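Local structure of sphingomyelinase C (Streptomyces griseocarneus, 7CNE) at residues G41-N46 with A68-Y73; G62-A67 with G101-S106. The protein belongs to the endonuclease/exonuclease/phosphatase family of the DNase I-like clan, whose fold packs two beta sheets face to face between outer layers of helices. One frame throughout, in Å; residues are numbered along the deposited sequence.

Contact 1: G41-N46 with A68-Y73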
loop_
_atom_site.group_PDB
_atom_site.type_symbol
_atom_site.label_atom_id
_atom_site.label_comp_id
_atom_site.label_asym_id
_atom_site.label_seq_id
_atom_site.Cartn_x
_atom_site.Cartn_y
_atom_site.Cartn_z
ATOM N N GLY A 41 -16.802 4.232 3.053
ATOM C CA GLY A 41 -16.616 4.989 4.282
ATOM C C GLY A 41 -15.155 5.107 4.678
ATOM O O GLY A 41 -14.694 6.182 5.077
ATOM N N PHE A 42 -14.398 4.013 4.545
ATOM C CA PHE A 42 -12.999 4.035 4.959
ATOM C C PHE A 42 -12.165 4.981 4.110
ATOM O O PHE A 42 -11.082 5.398 4.545
ATOM C CB PHE A 42 -12.397 2.615 4.931
ATOM C CG PHE A 42 -12.371 1.959 3.564
ATOM C CD1 PHE A 42 -11.394 2.290 2.630
ATOM C CD2 PHE A 42 -13.293 0.967 3.239
ATOM C CE1 PHE A 42 -11.360 1.680 1.385
ATOM C CE2 PHE A 42 -13.268 0.341 1.997
ATOM C CZ PHE A 42 -12.301 0.696 1.061
ATOM N N PHE A 43 -12.643 5.329 2.915
ATOM C CA PHE A 43 -11.924 6.237 2.025
ATOM C C PHE A 43 -12.066 7.696 2.435
ATOM O O PHE A 43 -11.214 8.515 2.064
ATOM C CB PHE A 43 -12.426 6.069 0.580
ATOM C CG PHE A 43 -11.434 6.514 -0.468
ATOM C CD1 PHE A 43 -10.405 5.674 -0.868
ATOM C CD2 PHE A 43 -11.535 7.771 -1.051
ATOM C CE1 PHE A 43 -9.489 6.075 -1.838
ATOM C CE2 PHE A 43 -10.624 8.189 -2.011
ATOM C CZ PHE A 43 -9.592 7.338 -2.404
ATOM N N GLN A 44 -13.104 8.039 3.196
ATOM C CA GLN A 44 -13.379 9.428 3.545
ATOM C C GLN A 44 -12.669 9.819 4.826
ATOM O O GLN A 44 -12.472 9.001 5.726
ATOM C CB GLN A 44 -14.879 9.679 3.729
ATOM C CG GLN A 44 -15.774 8.816 2.855
ATOM C CD GLN A 44 -15.533 9.056 1.376
ATOM O OE1 GLN A 44 -15.213 10.175 0.965
ATOM N NE2 GLN A 44 -15.660 7.996 0.569
ATOM N N GLY A 45 -12.298 11.094 4.904
ATOM C CA GLY A 45 -11.879 11.678 6.159
ATOM C C GLY A 45 -10.437 11.429 6.523
ATOM O O GLY A 45 -10.057 11.650 7.678
ATOM N N ASN A 46 -9.621 10.975 5.584
ATOM C CA ASN A 46 -8.211 10.780 5.866
ATOM C C ASN A 46 -7.405 12.011 5.476
ATOM O O ASN A 46 -7.865 12.884 4.742
ATOM C CB ASN A 46 -7.693 9.544 5.128
ATOM C CG ASN A 46 -8.485 8.313 5.476
ATOM O OD1 ASN A 46 -8.474 7.870 6.625
ATOM N ND2 ASN A 46 -9.199 7.766 4.502
ATOM N N ALA A 68 -9.857 13.372 -6.261
ATOM C CA ALA A 68 -9.086 14.615 -6.341
ATOM C C ALA A 68 -9.703 15.739 -5.514
ATOM O O ALA A 68 -8.978 16.621 -5.043
ATOM C CB ALA A 68 -8.943 15.070 -7.793
ATOM N N ASP A 69 -11.026 15.736 -5.343
ATOM C CA ASP A 69 -11.667 16.767 -4.527
ATOM C C ASP A 69 -11.209 16.689 -3.070
ATOM O O ASP A 69 -10.862 17.710 -2.459
ATOM C CB ASP A 69 -13.192 16.646 -4.647
ATOM C CG ASP A 69 -13.740 15.284 -4.145
ATOM O OD1 ASP A 69 -13.002 14.261 -4.149
ATOM O OD2 ASP A 69 -14.928 15.237 -3.739
ATOM N N ARG A 70 -11.190 15.485 -2.501
ATOM C CA ARG A 70 -10.777 15.297 -1.112
ATOM C C ARG A 70 -9.265 15.168 -0.951
ATOM O O ARG A 70 -8.727 15.551 0.093
ATOM C CB ARG A 70 -11.465 14.055 -0.523
ATOM C CG ARG A 70 -13.008 14.064 -0.604
ATOM C CD ARG A 70 -13.583 12.629 -0.708
ATOM N NE ARG A 70 -13.599 12.144 -2.095
ATOM C CZ ARG A 70 -14.157 11.003 -2.511
ATOM N NH1 ARG A 70 -14.766 10.190 -1.654
ATOM N NH2 ARG A 70 -14.109 10.676 -3.799
ATOM N N TYR A 71 -8.562 14.636 -1.955
ATOM C CA TYR A 71 -7.110 14.430 -1.902
ATOM C C TYR A 71 -6.488 15.021 -3.156
ATOM O O TYR A 71 -6.152 14.292 -4.098
ATOM C CB TYR A 71 -6.777 12.941 -1.772
ATOM C CG TYR A 71 -7.524 12.302 -0.626
ATOM C CD1 TYR A 71 -7.147 12.541 0.683
ATOM C CD2 TYR A 71 -8.634 11.500 -0.850
ATOM C CE1 TYR A 71 -7.832 11.967 1.740
ATOM C CE2 TYR A 71 -9.325 10.919 0.203
ATOM C CZ TYR A 71 -8.912 11.156 1.495
ATOM O OH TYR A 71 -9.585 10.589 2.555
ATOM N N PRO A 72 -6.297 16.342 -3.193
ATOM C CA PRO A 72 -5.901 16.991 -4.456
ATOM C C PRO A 72 -4.461 16.749 -4.861
ATOM O O PRO A 72 -4.127 16.957 -6.029
ATOM C CB PRO A 72 -6.136 18.487 -4.175
ATOM C CG PRO A 72 -6.965 18.545 -2.920
ATOM C CD PRO A 72 -6.549 17.332 -2.132
ATOM N N TYR A 73 -3.584 16.375 -3.946
ATOM C CA TYR A 73 -2.160 16.292 -4.236
ATOM C C TYR A 73 -1.775 14.823 -4.328
ATOM O O TYR A 73 -1.920 14.072 -3.353
ATOM C CB TYR A 73 -1.364 17.036 -3.166
ATOM C CG TYR A 73 -1.875 18.461 -2.965
ATOM C CD1 TYR A 73 -1.476 19.479 -3.821
ATOM C CD2 TYR A 73 -2.761 18.778 -1.924
ATOM C CE1 TYR A 73 -1.933 20.779 -3.659
ATOM C CE2 TYR A 73 -3.231 20.087 -1.749
ATOM C CZ TYR A 73 -2.805 21.079 -2.626
ATOM O OH TYR A 73 -3.249 22.375 -2.489
#
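Tyr71 reaches Phe43 and Asn46 with its hydroxyl, and both bonds there are to the backbone. Tyr71 OH donates to Phe43 O at 2.7 Å. The donor sits 20° off that carbonyl's plane. Tyr71 OH also accepts from Asn46 N at 3.1 Å, so one oxygen bridges both sides of the turn at Gln44 and Gly45. Asn46 fastens this turn from within: Asn46 ND2 donates to Phe42 O at 3.0 Å, with Phe42 O in the plane of the amide.

The second polar link joins side chains. Arg70 NH1 donates to Gln44 OE1 at 2.7 Å, on a lone pair in the carbonyl plane. Amide and guanidinium are nearly coplanar. A bend at chi2 (-61°) folds the Gln44 chain so that OE1 faces Arg70. Arg70 NH1 also bonds Ala38 O, and Gln44 NE2 bonds Ala38 O and Ala40 O.

In the DNase I-like fold, helices pack on the outside of a central beta sandwich. Here the connection from helix 30-39 to strand 48-54 meets the one from helix 57-66 to strand 73-74.

The apolar contact is an offset edge-to-face pair. The edge of Tyr71 turns toward the face of Phe43, with ring planes at 89° and centroids 5.6 Å apart. The rings touch at Phe43 CE2 and Tyr71 CE2, 3.7 Å apart. Phe43 CD2 also lies over one face of the Arg70 guanidinium, near its rim. The side chains of Leu105 and Val49, from the sheet, touch those of Phe43 and Tyr71.

Contact 2: G62-A67 with G101-S106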
loop_
_atom_site.group_PDB
_atom_site.type_symbol
_atom_site.label_atom_id
_atom_site.label_comp_id
_atom_site.label_asym_id
_atom_site.label_seq_id
_atom_site.Cartn_x
_atom_site.Cartn_y
_atom_site.Cartn_z
ATOM N N GLY A 62 -9.246 6.703 -12.968
ATOM C CA GLY A 62 -10.575 7.123 -12.534
ATOM C C GLY A 62 -10.681 7.292 -11.028
ATOM O O GLY A 62 -11.330 8.226 -10.541
ATOM N N LEU A 63 -10.059 6.385 -10.270
ATOM C CA LEU A 63 -10.047 6.505 -8.814
ATOM C C LEU A 63 -9.316 7.770 -8.376
ATOM O O LEU A 63 -9.784 8.503 -7.491
ATOM C CB LEU A 63 -9.399 5.256 -8.194
ATOM C CG LEU A 63 -9.530 4.971 -6.684
ATOM C CD1 LEU A 63 -9.082 3.542 -6.369
ATOM C CD2 LEU A 63 -8.716 5.928 -5.855
ATOM N N LYS A 64 -8.144 8.019 -8.965
ATOM C CA LYS A 64 -7.383 9.222 -8.639
ATOM C C LYS A 64 -8.185 10.478 -8.959
ATOM O O LYS A 64 -8.177 11.443 -8.181
ATOM C CB LYS A 64 -6.045 9.208 -9.390
ATOM C CG LYS A 64 -4.998 8.257 -8.763
ATOM C CD LYS A 64 -3.820 7.926 -9.695
ATOM C CE LYS A 64 -3.049 9.156 -10.141
ATOM N NZ LYS A 64 -2.662 10.015 -8.988
ATOM N N ALA A 65 -8.912 10.473 -10.088
ATOM C CA ALA A 65 -9.799 11.593 -10.405
ATOM C C ALA A 65 -10.960 11.682 -9.421
ATOM O O ALA A 65 -11.315 12.778 -8.971
ATOM C CB ALA A 65 -10.328 11.473 -11.836
ATOM N N ALA A 66 -11.568 10.545 -9.075
ATOM C CA ALA A 66 -12.688 10.578 -8.138
ATOM C C ALA A 66 -12.252 11.092 -6.774
ATOM O O ALA A 66 -13.048 11.721 -6.063
ATOM C CB ALA A 66 -13.312 9.188 -8.012
ATOM N N ALA A 67 -10.990 10.857 -6.408
ATOM C CA ALA A 67 -10.437 11.260 -5.122
ATOM C C ALA A 67 -9.919 12.695 -5.106
ATOM O O ALA A 67 -9.574 13.189 -4.028
ATOM C CB ALA A 67 -9.294 10.307 -4.736
ATOM N N GLY A 101 2.008 -0.357 -9.071
ATOM C CA GLY A 101 0.672 -0.301 -8.497
ATOM C C GLY A 101 0.489 0.592 -7.285
ATOM O O GLY A 101 -0.610 0.607 -6.713
ATOM N N VAL A 102 1.503 1.351 -6.880
ATOM C CA VAL A 102 1.427 2.189 -5.684
ATOM C C VAL A 102 1.207 3.643 -6.085
ATOM O O VAL A 102 1.926 4.176 -6.943
ATOM C CB VAL A 102 2.698 2.044 -4.826
ATOM C CG1 VAL A 102 2.704 3.062 -3.702
ATOM C CG2 VAL A 102 2.782 0.628 -4.261
ATOM N N THR A 103 0.241 4.303 -5.437
ATOM C CA THR A 103 0.103 5.748 -5.550
ATOM C C THR A 103 -0.261 6.334 -4.184
ATOM O O THR A 103 -0.883 5.670 -3.350
ATOM C CB THR A 103 -0.954 6.128 -6.619
ATOM O OG1 THR A 103 -1.063 7.553 -6.712
ATOM C CG2 THR A 103 -2.306 5.547 -6.258
ATOM N N VAL A 104 0.158 7.576 -3.951
ATOM C CA VAL A 104 -0.083 8.279 -2.694
ATOM C C VAL A 104 -0.925 9.509 -2.990
ATOM O O VAL A 104 -0.564 10.312 -3.860
ATOM C CB VAL A 104 1.227 8.702 -1.994
ATOM C CG1 VAL A 104 0.916 9.472 -0.708
ATOM C CG2 VAL A 104 2.115 7.488 -1.711
ATOM N N LEU A 105 -2.025 9.663 -2.245
ATOM C CA LEU A 105 -2.956 10.779 -2.368
ATOM C C LEU A 105 -2.981 11.546 -1.053
ATOM O O LEU A 105 -2.928 10.948 0.032
ATOM C CB LEU A 105 -4.385 10.293 -2.705
ATOM C CG LEU A 105 -4.515 9.027 -3.567
ATOM C CD1 LEU A 105 -5.985 8.552 -3.708
ATOM C CD2 LEU A 105 -3.889 9.233 -4.938
ATOM N N SER A 106 -3.090 12.865 -1.139
ATOM C CA SER A 106 -2.909 13.687 0.045
ATOM C C SER A 106 -3.843 14.884 0.019
ATOM O O SER A 106 -3.976 15.552 -1.009
ATOM C CB SER A 106 -1.452 14.161 0.144
ATOM O OG SER A 106 -1.276 15.005 1.257
#
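Thr103 of strand 103-106 meets Lys64. Thr103 OG1 lies 3.7 Å from Lys64 NZ and 4.1 Å from Lys64 CD. The stronger partners of both polar ends belong to Gln74 and Thr75, at and just after the edge strand 73-74. Thr103 OG1 bonds Thr75 O. Lys64 NZ bonds that same carbonyl and Gln74 OE1. Two oxygens from the adjacent edge of the sheet thus grip the ammonium group. The lysine chain leaves the helix extended at chi2, then turns at chi3 (59°) and chi4 (51°). These two bends fold the amine back toward the strand instead of letting it run straight on. Thr103 is also tied through its backbone to Leu51.

Val104 points the other way. It packs on Ala133 and Val135 of strand 131-139, which belongs to the second sheet of the sandwich. The strand therefore has two differently covered faces: one lies under helix 57-66, the other in the interior between the sheets. This layering of helix, sheet, sheet and helix is the hallmark of the DNase I-like fold. The short axes of helix 62-66 and strand 103-106 run almost parallel, 11° apart, at a closest approach of 10.5 Å.

Leu105 points back to the helix and carries most of the apolar contact. Its two methyls divide the work. Leu105 CD1 meets Ala67 CB at 3.9 Å and, more loosely, Leu63 CD2 at 4.4 Å. Leu105 CD2 instead rests beside the aliphatic part of Lys64, 4.1 Å from Lys64 CG. Phe43 also touches Leu63, and Leu51 of strand 48-54 meets the same leucine from the sheet.

From the N terminus, the chain passes through strand 12-19 and helix 30-39 to residues 41-46. It then runs through strand 48-54 and helix 57-66, whose last part is in contact 2. Residues 68-73 follow at once and close contact 1 around that strand and helix. The chain goes on past strand 87-90, and residues 101-106 close contact 2. The segments alternate, so the two loops cross rather than nest. The centres of the two contacts lie about 9 Å apart. Phe43 CE2 packs on Ala67 CB at 3.7 Å, and Tyr73 N probably bonds Ser106 O. Contacts 1 and 2 tie both helix-to-strand connections and helix 57-66 to one sheet.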